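Local coordinates for platelet aggregation factor Sm-hPAF (Streptococcus mitis, PDB 4GWI), which binds fucose-bearing Lewis glycans through this F-type lectin domain and, as a whole cholesterol-dependent cytolysin, probably forms pores in host membranes, at residues S22-G27 against V46-F51; Q58-K63 against D121-K126; Y73-G78 against P135-E140; N86-L91 against V99-F104. The protein carries 2 engineered substitutions. All coordinates share one frame; numbering follows the deposited sequence.

Contact 1: residues S22-G27 against V46-F51; sequences STAHGG and VTHTNF. Engineered in segment 22-27: H25 (natural residue Tyr). With FUC (alpha-L-fucopyranose), chain B.
S22 OG accepts a hydrogen bond from N50 N at 2.8 Å. E52 gives the same hydroxyl a second partner. With chi1 at 52°, OG sits between the backbone N and the carbonyl carbon of S22, and this turns it to N50. The N50 side chain packs back over S22, its ND2 3.3 Å from S22 CB, and its OD1 lies against the methyl of A24.

Two backbone bonds hold H48 to the other segment. A24 N donates to H48 O and H48 N donates to G27 O, each at 3.0 Å. Between these two bonds, A24 to G27 form a type I' beta turn.

H25, an engineered residue, stands beside H48 and points the same way. Its edge meets the H48 face in an edge-to-face pair, with planes at 62°. The H48 ring is held at both nitrogens. H48 ND1 donates to T49 O at 2.7 Å, almost in the ring plane, and H48 NE2 shares a hydrogen bond of 2.6 Å with fucose O4. Fucose C6 lies over one face of H25, and fucose O3 lies at the edge of F51.

Both segments belong to the long loop region between strands 17-20 and 56-61. T47 and T49 bond onward to L138 and L136, which lie at and just before strand 138-145.

Contact 2: residues Q58-K63 against D121-K126; sequences QVDLGK and DARYVK. Unlike the reference sequence in segment 121-126: D121 (reference Ala). With MG (magnesium ion), chain E.
D60 meets R123 and Y124 across two antiparallel strands, and its side chain can be followed outward. D60 CB lies 3.6 Å from Y124 CE2. D60 CG, anti to the backbone N (chi1 -179°), runs alongside the tyrosine and stays 3.4 Å from Y124 CE2. The two oxygens then divide the polar work. D60 OD1 accepts from R123 NE at 2.8 Å on the syn side, in a nearly straight bond of 174°. It also takes the backbone N of G62, which comes from above the carboxylate plane and makes an Asx turn. D60 OD2 uses its syn lone pair for R123 NH2 at 3.0 Å and binds the magnesium ion at 2.2 Å.

R123 thus grips the D60 carboxylate side-on, with NE and NH2, one to each oxygen. Its guanidinium is nearly coplanar with the carboxylate, at 25°. G62 O lies over its centre on one face, and Y124 OH is over the opposite face. This salt bridge fixes the rotation of D60, which is consistent with OD2 being held ready for the metal. Q17 and waters complete the magnesium site, and one of these waters also bonds Y124 OH.

On the other face of the sheet, V59 CG1 packs on V125 CB at 3.7 Å. The backbones of V59 and V125 exchange two hydrogen bonds, and L61 N donates to R123 O. R123 and Y124 both face L92, a classic beta bulge. The arrangement is an antiparallel strand pair inside the five-stranded sheet of the F-type lectin beta-sandwich, with a magnesium ion bound by D60 of strand 56-61 and Q17 of the neighbouring strand 17-20.

Contact 3: residues Y73-G78 against P135-E140; sequences YNRGDG and PLSLAE. With CA (calcium ion), chain F; FUC (alpha-L-fucopyranose), chain B.
Y73 O takes the N-H of A139 at 2.8 Å, and Y73 N donates to E140 O at 2.9 Å. A third bond, E140 N to Y73 O, is weak. A139 and E140 thus both face Y73, a classic beta bulge. The bulge lies beside the calcium ion, which A139 O binds at 2.3 Å and E140 OE1 at 2.4 Å. R31, D34, N36 and S45 complete that site.

R75 works at the sugar. Its chain is extended from CG to NE, and D77 grips NE and NH2 side-on, which holds the guanidinium in place. NH1 then donates to fucose O4, and NH2 donates to fucose O5 at 2.8 Å. Two waters bridge the segments. One joins N74 OD1 to S137 O; the other joins R75 NH1 to S137 OG, which also bonds T47. The E140 carboxylate also has a partner at G35, and the N74 amide one at A81.

Packing is light. Y73 CD2 lies 3.8 Å from E140 CB, with E140 O at the ring edge, and Y73 CB lies 4.1 Å from A139 CB. The contact pairs the end of strand 64-74 with the start of strand 138-145. L136 and L138 lean on W57 of strand 56-61, in the other sheet.

Contact 4: residues N86-L91 against V99-F104; sequences NFDVVL and VARQHF
N86 and F87 both face F104 across one end of a beta hairpin, a G1 beta bulge. F87 N donates to F104 O, and F104 N returns a bond of 2.8 Å to F87 O. The F87 ring turns a face to F104 CB, a CH-pi contact with CB 4.0 Å from the ring centroid. A chi1 of 62° sets CG of F87 between its backbone N and carbonyl carbon and brings the ring across to F104 CB. The two rings are slid apart and barely overlap.

D88 points to the other face of the sheet and has two partners. Its OD1 accepts from R101 NH1 at 2.8 Å on the anti side, a salt bridge with the planes at 77°. Its OD2 takes H103 ND1 at 3.1 Å, with the oxygen in the imidazole plane. The carboxylate thus sits between two basic side chains. R101 also reaches E98 and E128, so its charge is shared.

V89 exchanges two backbone bonds with Q102, and its CG2 touches F104 CE2 at 4.1 Å. V90 runs beside R101 on the D88 face; its CG2 lies over one face of the guanidinium, 3.6 Å from R101 NH1.

L91 closes the walk. Its N donates to A100 O, and its O receives V99 N at 2.9 Å and, weakly, A100 N. V99 and A100 both face L91, a classic beta bulge. L91 CB meets V99 CG2 at 3.9 Å. The arrangement is an antiparallel beta hairpin at the border of the five-stranded sheet, with F87 and L91 directed into the beta-sandwich.

In the fold
Contacts 1 and 3 form the glycan end of the domain. Their centres are 10 Å apart, and both touch the same fucose, where R83 adds a further bond. They join directly through the two threonine hydroxyls of segment 46-51. Contact 3 also carries part of the calcium site. Contacts 2 and 4 share the five-stranded sheet, with centres 13 Å apart. K126 N lies 2.8 Å from V90 O, and V125 CG2 packs on L91 CD2 at 3.7 Å. Contacts 2 and 3 lie on opposite sides of the chain's centre, about 20 Å between centres, so the magnesium at D60 is remote from the sugar.

Contact 1: residues S22-G27 against V46-F51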
# COMPACT_ATOMS: atom_id res chain seq x y z
N SER A 22 8.51 8.08 -6.93
CA SER A 22 8.90 9.44 -6.95
C SER A 22 7.94 10.12 -5.94
O SER A 22 6.95 9.49 -5.51
CB SER A 22 8.61 10.06 -8.37
OG SER A 22 7.25 9.83 -8.80
N THR A 23 8.21 11.41 -5.67
CA THR A 23 7.36 12.16 -4.73
C THR A 23 6.93 13.47 -5.33
O THR A 23 7.82 14.14 -5.91
CB THR A 23 8.17 12.40 -3.40
OG1 THR A 23 8.55 11.08 -2.87
CG2 THR A 23 7.32 13.15 -2.37
N ALA A 24 5.66 13.83 -5.24
CA ALA A 24 5.17 15.10 -5.73
C ALA A 24 4.24 15.68 -4.70
O ALA A 24 3.68 14.93 -3.86
CB ALA A 24 4.36 14.87 -7.03
N HIS A 25 4.02 16.98 -4.79
CA HIS A 25 3.07 17.65 -3.92
C HIS A 25 3.32 17.38 -2.42
O HIS A 25 2.36 17.43 -1.62
CB HIS A 25 1.61 17.29 -4.22
CG HIS A 25 1.18 17.78 -5.61
ND1 HIS A 25 1.10 19.12 -5.88
CD2 HIS A 25 0.79 17.09 -6.77
CE1 HIS A 25 0.68 19.28 -7.16
NE2 HIS A 25 0.53 18.06 -7.72
N GLY A 26 4.59 17.16 -2.10
CA GLY A 26 4.96 16.94 -0.67
C GLY A 26 4.49 15.58 -0.15
O GLY A 26 4.55 15.41 1.09
N GLY A 27 4.00 14.64 -0.99
CA GLY A 27 3.28 13.42 -0.44
C GLY A 27 4.26 12.28 -0.09
O GLY A 27 4.29 11.22 -0.71
N VAL A 46 -1.55 11.58 3.33
CA VAL A 46 -1.73 10.77 2.10
C VAL A 46 -0.49 10.98 1.24
O VAL A 46 0.03 12.10 1.10
CB VAL A 46 -3.00 11.25 1.31
CG1 VAL A 46 -3.17 10.47 -0.00
CG2 VAL A 46 -4.30 11.17 2.21
N THR A 47 -0.03 9.87 0.63
CA THR A 47 1.21 9.98 -0.19
C THR A 47 0.84 10.47 -1.61
O THR A 47 -0.35 10.56 -1.97
CB THR A 47 1.82 8.59 -0.40
OG1 THR A 47 0.94 7.73 -1.18
CG2 THR A 47 2.04 7.79 0.92
N HIS A 48 1.91 10.75 -2.39
CA HIS A 48 1.65 11.15 -3.83
C HIS A 48 2.93 11.02 -4.58
O HIS A 48 3.97 11.58 -4.18
CB HIS A 48 1.23 12.67 -3.82
CG HIS A 48 0.41 13.09 -5.00
ND1 HIS A 48 0.79 12.89 -6.32
CD2 HIS A 48 -0.79 13.79 -5.00
CE1 HIS A 48 -0.19 13.44 -7.12
NE2 HIS A 48 -1.15 13.98 -6.32
N THR A 49 2.87 10.23 -5.68
CA THR A 49 4.04 10.20 -6.57
C THR A 49 3.83 11.19 -7.75
O THR A 49 2.78 11.85 -7.83
CB THR A 49 4.24 8.83 -7.20
OG1 THR A 49 3.13 8.51 -8.06
CG2 THR A 49 4.24 7.65 -6.13
N ASN A 50 4.87 11.26 -8.59
CA ASN A 50 4.61 12.01 -9.83
C ASN A 50 3.54 11.27 -10.63
O ASN A 50 3.26 10.11 -10.47
CB ASN A 50 5.90 12.01 -10.62
CG ASN A 50 7.02 12.81 -9.97
OD1 ASN A 50 6.77 13.74 -9.21
ND2 ASN A 50 8.26 12.56 -10.43
N PHE A 51 3.00 12.02 -11.60
CA PHE A 51 2.23 11.36 -12.68
C PHE A 51 3.26 10.67 -13.52
O PHE A 51 4.20 11.33 -14.08
CB PHE A 51 1.53 12.42 -13.57
CG PHE A 51 0.31 13.02 -13.01
CD1 PHE A 51 -1.01 12.71 -13.56
CD2 PHE A 51 0.39 13.93 -11.98
CE1 PHE A 51 -2.13 13.29 -13.00
CE2 PHE A 51 -0.75 14.45 -11.39
CZ PHE A 51 -2.03 14.16 -11.91
C1 FUC B . -5.84 17.65 -6.45
C2 FUC B . -5.55 16.88 -7.73
C3 FUC B . -4.16 17.13 -8.21
C4 FUC B . -3.20 16.73 -7.12
C5 FUC B . -3.56 17.54 -5.89
C6 FUC B . -2.63 17.25 -4.73
O2 FUC B . -6.49 17.27 -8.72
O3 FUC B . -3.95 16.39 -9.35
O4 FUC B . -3.33 15.35 -6.90
O5 FUC B . -4.88 17.31 -5.50

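Contact 2: residues Q58-K63 against D121-K126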
# COMPACT_ATOMS: atom_id res chain seq x y z
N GLN A 58 6.31 1.18 -1.45
CA GLN A 58 6.74 -0.05 -0.78
C GLN A 58 6.99 0.24 0.69
O GLN A 58 7.45 1.36 1.04
CB GLN A 58 8.06 -0.49 -1.43
CG GLN A 58 8.63 -1.76 -0.78
CD GLN A 58 9.87 -2.11 -1.57
OE1 GLN A 58 10.96 -1.62 -1.25
NE2 GLN A 58 9.64 -2.84 -2.63
N VAL A 59 6.69 -0.75 1.56
CA VAL A 59 7.19 -0.66 2.94
C VAL A 59 8.11 -1.88 3.18
O VAL A 59 7.85 -3.01 2.72
CB VAL A 59 6.01 -0.64 3.92
CG1 VAL A 59 5.03 -1.84 3.69
CG2 VAL A 59 6.54 -0.52 5.42
N ASP A 60 9.19 -1.59 3.92
CA ASP A 60 10.16 -2.66 4.40
C ASP A 60 9.74 -2.99 5.79
O ASP A 60 9.89 -2.14 6.74
CB ASP A 60 11.55 -2.07 4.32
CG ASP A 60 12.60 -3.05 4.76
OD1 ASP A 60 12.24 -4.12 5.20
OD2 ASP A 60 13.77 -2.60 4.70
N LEU A 61 9.26 -4.19 6.02
CA LEU A 61 8.85 -4.62 7.39
C LEU A 61 10.05 -4.82 8.30
O LEU A 61 9.83 -5.03 9.54
CB LEU A 61 8.01 -5.90 7.34
CG LEU A 61 6.75 -5.82 6.48
CD1 LEU A 61 6.05 -7.15 6.38
CD2 LEU A 61 5.75 -4.76 7.03
N GLY A 62 11.25 -4.86 7.71
CA GLY A 62 12.50 -4.88 8.46
C GLY A 62 13.01 -6.28 8.79
O GLY A 62 14.20 -6.41 9.17
N LYS A 63 12.16 -7.27 8.60
CA LYS A 63 12.47 -8.69 8.81
C LYS A 63 11.43 -9.44 8.05
O LYS A 63 10.43 -8.84 7.63
CB LYS A 63 12.47 -9.06 10.32
CG LYS A 63 11.21 -8.77 11.08
CD LYS A 63 11.29 -9.06 12.62
CE LYS A 63 11.69 -10.52 12.99
NZ LYS A 63 11.17 -11.68 12.17
N ASP A 121 5.54 -15.71 3.75
CA ASP A 121 6.70 -15.14 4.42
C ASP A 121 7.37 -14.08 3.60
O ASP A 121 7.92 -14.41 2.52
CB ASP A 121 7.67 -16.24 4.83
CG ASP A 121 7.02 -17.22 5.81
OD1 ASP A 121 6.74 -16.83 7.00
OD2 ASP A 121 6.68 -18.40 5.38
N ALA A 122 7.27 -12.80 4.00
CA ALA A 122 7.73 -11.73 3.16
C ALA A 122 8.33 -10.64 4.00
O ALA A 122 7.91 -10.49 5.17
CB ALA A 122 6.53 -11.15 2.43
N ARG A 123 9.24 -9.89 3.39
CA ARG A 123 9.82 -8.74 4.10
C ARG A 123 9.26 -7.44 3.54
O ARG A 123 9.21 -6.41 4.32
CB ARG A 123 11.34 -8.77 3.98
CG ARG A 123 11.96 -7.54 4.71
CD ARG A 123 13.41 -7.68 4.97
NE ARG A 123 13.96 -6.30 5.27
CZ ARG A 123 15.21 -6.08 5.64
NH1 ARG A 123 16.05 -7.14 5.89
NH2 ARG A 123 15.58 -4.80 5.75
N TYR A 124 8.90 -7.36 2.28
CA TYR A 124 8.43 -6.09 1.66
C TYR A 124 7.02 -6.24 1.20
O TYR A 124 6.59 -7.31 0.67
CB TYR A 124 9.32 -5.71 0.47
CG TYR A 124 10.79 -5.51 0.80
CD1 TYR A 124 11.70 -6.62 0.82
CD2 TYR A 124 11.27 -4.27 1.24
CE1 TYR A 124 13.03 -6.47 1.13
CE2 TYR A 124 12.64 -4.08 1.50
CZ TYR A 124 13.52 -5.17 1.43
OH TYR A 124 14.83 -5.01 1.84
N VAL A 125 6.22 -5.13 1.28
CA VAL A 125 4.87 -5.08 0.75
C VAL A 125 4.86 -3.95 -0.27
O VAL A 125 5.30 -2.79 0.12
CB VAL A 125 3.83 -4.82 1.86
CG1 VAL A 125 2.42 -4.70 1.21
CG2 VAL A 125 3.89 -5.95 2.89
N LYS A 126 4.43 -4.20 -1.49
CA LYS A 126 4.51 -3.15 -2.52
C LYS A 126 3.13 -3.00 -3.16
O LYS A 126 2.42 -3.99 -3.34
CB LYS A 126 5.59 -3.62 -3.50
CG LYS A 126 5.94 -2.67 -4.55
CD LYS A 126 7.25 -3.25 -5.21
CE LYS A 126 7.59 -2.15 -6.19
NZ LYS A 126 8.33 -2.85 -7.26
MG MG E . 15.13 -1.24 3.68
O HOH W 1 11.01 -1.79 -5.51
O HOH W 2 16.09 -2.89 2.51
O HOH W 3 14.10 -0.74 2.21
O HOH W 4 16.77 -0.01 3.01

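Contact 3: residues Y73-G78 against P135-E140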
# COMPACT_ATOMS: atom_id res chain seq x y z
N TYR A 73 -5.88 1.95 2.30
CA TYR A 73 -6.89 3.04 2.47
C TYR A 73 -6.62 4.05 1.42
O TYR A 73 -5.49 4.58 1.32
CB TYR A 73 -6.72 3.68 3.85
CG TYR A 73 -7.00 2.76 5.02
CD1 TYR A 73 -8.19 2.92 5.73
CD2 TYR A 73 -6.09 1.74 5.41
CE1 TYR A 73 -8.44 2.10 6.81
CE2 TYR A 73 -6.36 0.90 6.49
CZ TYR A 73 -7.55 1.12 7.17
OH TYR A 73 -7.80 0.36 8.28
N ASN A 74 -7.62 4.31 0.59
CA ASN A 74 -7.48 5.18 -0.57
C ASN A 74 -7.53 6.66 -0.21
O ASN A 74 -8.05 7.00 0.84
CB ASN A 74 -8.60 4.85 -1.60
CG ASN A 74 -8.25 5.28 -3.00
OD1 ASN A 74 -7.20 5.84 -3.30
ND2 ASN A 74 -9.24 5.07 -3.91
N ARG A 75 -7.00 7.51 -1.11
CA ARG A 75 -7.30 8.96 -1.00
C ARG A 75 -8.80 9.17 -1.18
O ARG A 75 -9.42 8.50 -2.01
CB ARG A 75 -6.51 9.64 -2.08
CG ARG A 75 -6.70 11.16 -1.98
CD ARG A 75 -5.87 11.84 -3.06
NE ARG A 75 -6.15 13.31 -3.01
CZ ARG A 75 -5.59 14.22 -3.83
NH1 ARG A 75 -4.66 13.88 -4.77
NH2 ARG A 75 -5.96 15.52 -3.65
N GLY A 76 -9.30 10.16 -0.45
CA GLY A 76 -10.80 10.42 -0.46
C GLY A 76 -11.26 11.76 -1.00
O GLY A 76 -12.43 11.90 -1.31
N ASP A 77 -10.40 12.75 -1.07
CA ASP A 77 -10.83 14.11 -1.46
C ASP A 77 -10.57 14.30 -2.95
O ASP A 77 -9.83 13.50 -3.62
CB ASP A 77 -10.04 15.21 -0.70
CG ASP A 77 -8.56 15.26 -1.12
OD1 ASP A 77 -8.08 16.29 -1.72
OD2 ASP A 77 -7.88 14.20 -0.90
N GLY A 78 -11.19 15.35 -3.53
CA GLY A 78 -10.79 15.82 -4.89
C GLY A 78 -11.36 14.99 -6.10
O GLY A 78 -10.97 15.25 -7.23
N PRO A 135 -0.60 9.08 -10.91
CA PRO A 135 0.16 9.09 -9.61
C PRO A 135 -0.48 8.12 -8.66
O PRO A 135 -1.68 7.86 -8.71
CB PRO A 135 -0.04 10.52 -9.06
CG PRO A 135 -1.31 11.02 -9.72
CD PRO A 135 -1.61 10.16 -10.95
N LEU A 136 0.38 7.55 -7.79
CA LEU A 136 -0.12 6.65 -6.72
C LEU A 136 -0.20 7.51 -5.42
O LEU A 136 0.79 8.06 -4.97
CB LEU A 136 0.84 5.45 -6.58
CG LEU A 136 0.52 4.52 -5.37
CD1 LEU A 136 -0.89 3.92 -5.49
CD2 LEU A 136 1.65 3.43 -5.40
N SER A 137 -1.41 7.46 -4.84
CA SER A 137 -1.69 8.10 -3.52
C SER A 137 -2.37 7.11 -2.60
O SER A 137 -3.42 6.62 -2.95
CB SER A 137 -2.60 9.33 -3.70
OG SER A 137 -1.86 10.39 -4.37
N LEU A 138 -1.78 6.91 -1.43
CA LEU A 138 -2.40 6.01 -0.45
C LEU A 138 -2.53 6.77 0.88
O LEU A 138 -1.54 7.44 1.32
CB LEU A 138 -1.44 4.80 -0.22
CG LEU A 138 -1.35 3.97 -1.48
CD1 LEU A 138 -0.03 3.13 -1.39
CD2 LEU A 138 -2.54 3.01 -1.52
N ALA A 139 -3.72 6.69 1.51
CA ALA A 139 -3.76 7.33 2.82
C ALA A 139 -3.08 6.50 3.91
O ALA A 139 -2.59 6.98 4.86
CB ALA A 139 -5.27 7.45 3.18
N GLU A 140 -3.10 5.16 3.73
CA GLU A 140 -2.43 4.28 4.74
C GLU A 140 -2.39 2.87 4.12
O GLU A 140 -3.27 2.50 3.35
CB GLU A 140 -3.33 4.23 6.04
CG GLU A 140 -2.50 3.68 7.23
CD GLU A 140 -1.51 4.67 7.88
OE1 GLU A 140 -1.27 5.81 7.43
OE2 GLU A 140 -0.84 4.23 8.85
CA CA F . -1.56 8.09 6.65
C1 FUC B . -5.84 17.65 -6.45
C2 FUC B . -5.55 16.88 -7.73
C3 FUC B . -4.16 17.13 -8.21
C4 FUC B . -3.20 16.73 -7.12
C5 FUC B . -3.56 17.54 -5.89
C6 FUC B . -2.63 17.25 -4.73
O2 FUC B . -6.49 17.27 -8.72
O3 FUC B . -3.95 16.39 -9.35
O4 FUC B . -3.33 15.35 -6.90
O5 FUC B . -4.88 17.31 -5.50
O HOH W 5 -5.29 7.03 -4.87
O HOH W 6 -3.90 11.40 -5.98

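Contact 4: residues N86-L91 against V99-F104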
# COMPACT_ATOMS: atom_id res chain seq x y z
N ASN A 86 -6.49 -0.68 -11.34
CA ASN A 86 -5.60 -1.49 -12.14
C ASN A 86 -4.20 -1.56 -11.54
O ASN A 86 -3.24 -1.02 -12.07
CB ASN A 86 -5.56 -0.92 -13.57
CG ASN A 86 -4.85 -1.87 -14.55
OD1 ASN A 86 -4.56 -3.00 -14.29
ND2 ASN A 86 -4.50 -1.32 -15.71
N PHE A 87 -4.16 -2.24 -10.42
CA PHE A 87 -2.92 -2.29 -9.67
C PHE A 87 -2.70 -3.66 -9.07
O PHE A 87 -3.64 -4.45 -8.90
CB PHE A 87 -2.90 -1.23 -8.51
CG PHE A 87 -3.96 -1.42 -7.47
CD1 PHE A 87 -5.25 -0.92 -7.63
CD2 PHE A 87 -3.68 -2.16 -6.30
CE1 PHE A 87 -6.25 -1.11 -6.69
CE2 PHE A 87 -4.66 -2.34 -5.38
CZ PHE A 87 -5.90 -1.81 -5.49
N ASP A 88 -1.45 -3.91 -8.70
CA ASP A 88 -1.12 -5.17 -7.99
C ASP A 88 -0.68 -4.85 -6.57
O ASP A 88 -0.12 -3.76 -6.27
CB ASP A 88 0.10 -5.88 -8.62
CG ASP A 88 -0.18 -6.51 -10.03
OD1 ASP A 88 0.82 -6.69 -10.78
OD2 ASP A 88 -1.31 -6.72 -10.37
N VAL A 89 -0.94 -5.76 -5.67
CA VAL A 89 -0.30 -5.78 -4.29
C VAL A 89 0.65 -6.95 -4.31
O VAL A 89 0.24 -8.11 -4.62
CB VAL A 89 -1.37 -5.92 -3.21
CG1 VAL A 89 -0.75 -5.91 -1.79
CG2 VAL A 89 -2.39 -4.75 -3.32
N VAL A 90 1.88 -6.70 -3.94
CA VAL A 90 2.97 -7.67 -4.13
C VAL A 90 3.66 -7.85 -2.81
O VAL A 90 3.90 -6.90 -2.01
CB VAL A 90 4.02 -7.11 -5.12
CG1 VAL A 90 4.98 -8.22 -5.53
CG2 VAL A 90 3.32 -6.60 -6.38
N LEU A 91 3.99 -9.12 -2.51
CA LEU A 91 4.83 -9.41 -1.36
C LEU A 91 6.20 -9.88 -1.87
O LEU A 91 6.23 -10.68 -2.80
CB LEU A 91 4.24 -10.51 -0.50
CG LEU A 91 2.82 -10.28 0.12
CD1 LEU A 91 2.44 -11.44 1.02
CD2 LEU A 91 2.88 -8.93 0.87
N VAL A 99 7.02 -13.23 -3.82
CA VAL A 99 6.44 -14.44 -3.28
C VAL A 99 4.92 -14.48 -3.37
O VAL A 99 4.32 -15.59 -3.21
CB VAL A 99 6.90 -14.73 -1.84
CG1 VAL A 99 8.43 -14.80 -1.69
CG2 VAL A 99 6.45 -13.67 -0.85
N ALA A 100 4.29 -13.31 -3.64
CA ALA A 100 2.84 -13.38 -3.90
C ALA A 100 2.44 -12.12 -4.62
O ALA A 100 3.13 -11.13 -4.48
CB ALA A 100 2.06 -13.51 -2.55
N ARG A 101 1.35 -12.17 -5.37
CA ARG A 101 0.90 -11.01 -6.16
C ARG A 101 -0.58 -11.18 -6.38
O ARG A 101 -1.03 -12.26 -6.76
CB ARG A 101 1.67 -10.94 -7.51
CG ARG A 101 1.19 -9.83 -8.41
CD ARG A 101 1.97 -9.80 -9.76
NE ARG A 101 3.37 -9.64 -9.56
CZ ARG A 101 4.05 -8.47 -9.60
NH1 ARG A 101 3.41 -7.33 -9.86
NH2 ARG A 101 5.39 -8.48 -9.36
N GLN A 102 -1.37 -10.11 -6.11
CA GLN A 102 -2.81 -10.10 -6.44
C GLN A 102 -3.10 -8.85 -7.19
O GLN A 102 -2.58 -7.77 -6.87
CB GLN A 102 -3.64 -10.10 -5.18
CG GLN A 102 -3.60 -11.48 -4.53
CD GLN A 102 -4.40 -11.58 -3.24
OE1 GLN A 102 -5.54 -11.12 -3.18
NE2 GLN A 102 -3.82 -12.27 -2.20
N HIS A 103 -3.91 -8.96 -8.22
CA HIS A 103 -4.31 -7.85 -9.05
C HIS A 103 -5.73 -7.40 -8.74
O HIS A 103 -6.62 -8.22 -8.46
CB HIS A 103 -4.26 -8.32 -10.51
CG HIS A 103 -4.78 -7.26 -11.46
ND1 HIS A 103 -4.05 -6.16 -11.78
CD2 HIS A 103 -6.03 -7.11 -12.07
CE1 HIS A 103 -4.80 -5.37 -12.63
NE2 HIS A 103 -6.01 -5.93 -12.77
N PHE A 104 -5.95 -6.08 -8.80
CA PHE A 104 -7.27 -5.48 -8.56
C PHE A 104 -7.65 -4.48 -9.59
O PHE A 104 -6.86 -3.63 -9.96
CB PHE A 104 -7.33 -4.76 -7.18
CG PHE A 104 -7.05 -5.72 -6.06
CD1 PHE A 104 -8.11 -6.47 -5.53
CD2 PHE A 104 -5.71 -5.99 -5.67
CE1 PHE A 104 -7.88 -7.49 -4.57
CE2 PHE A 104 -5.52 -6.99 -4.72
CZ PHE A 104 -6.56 -7.70 -4.17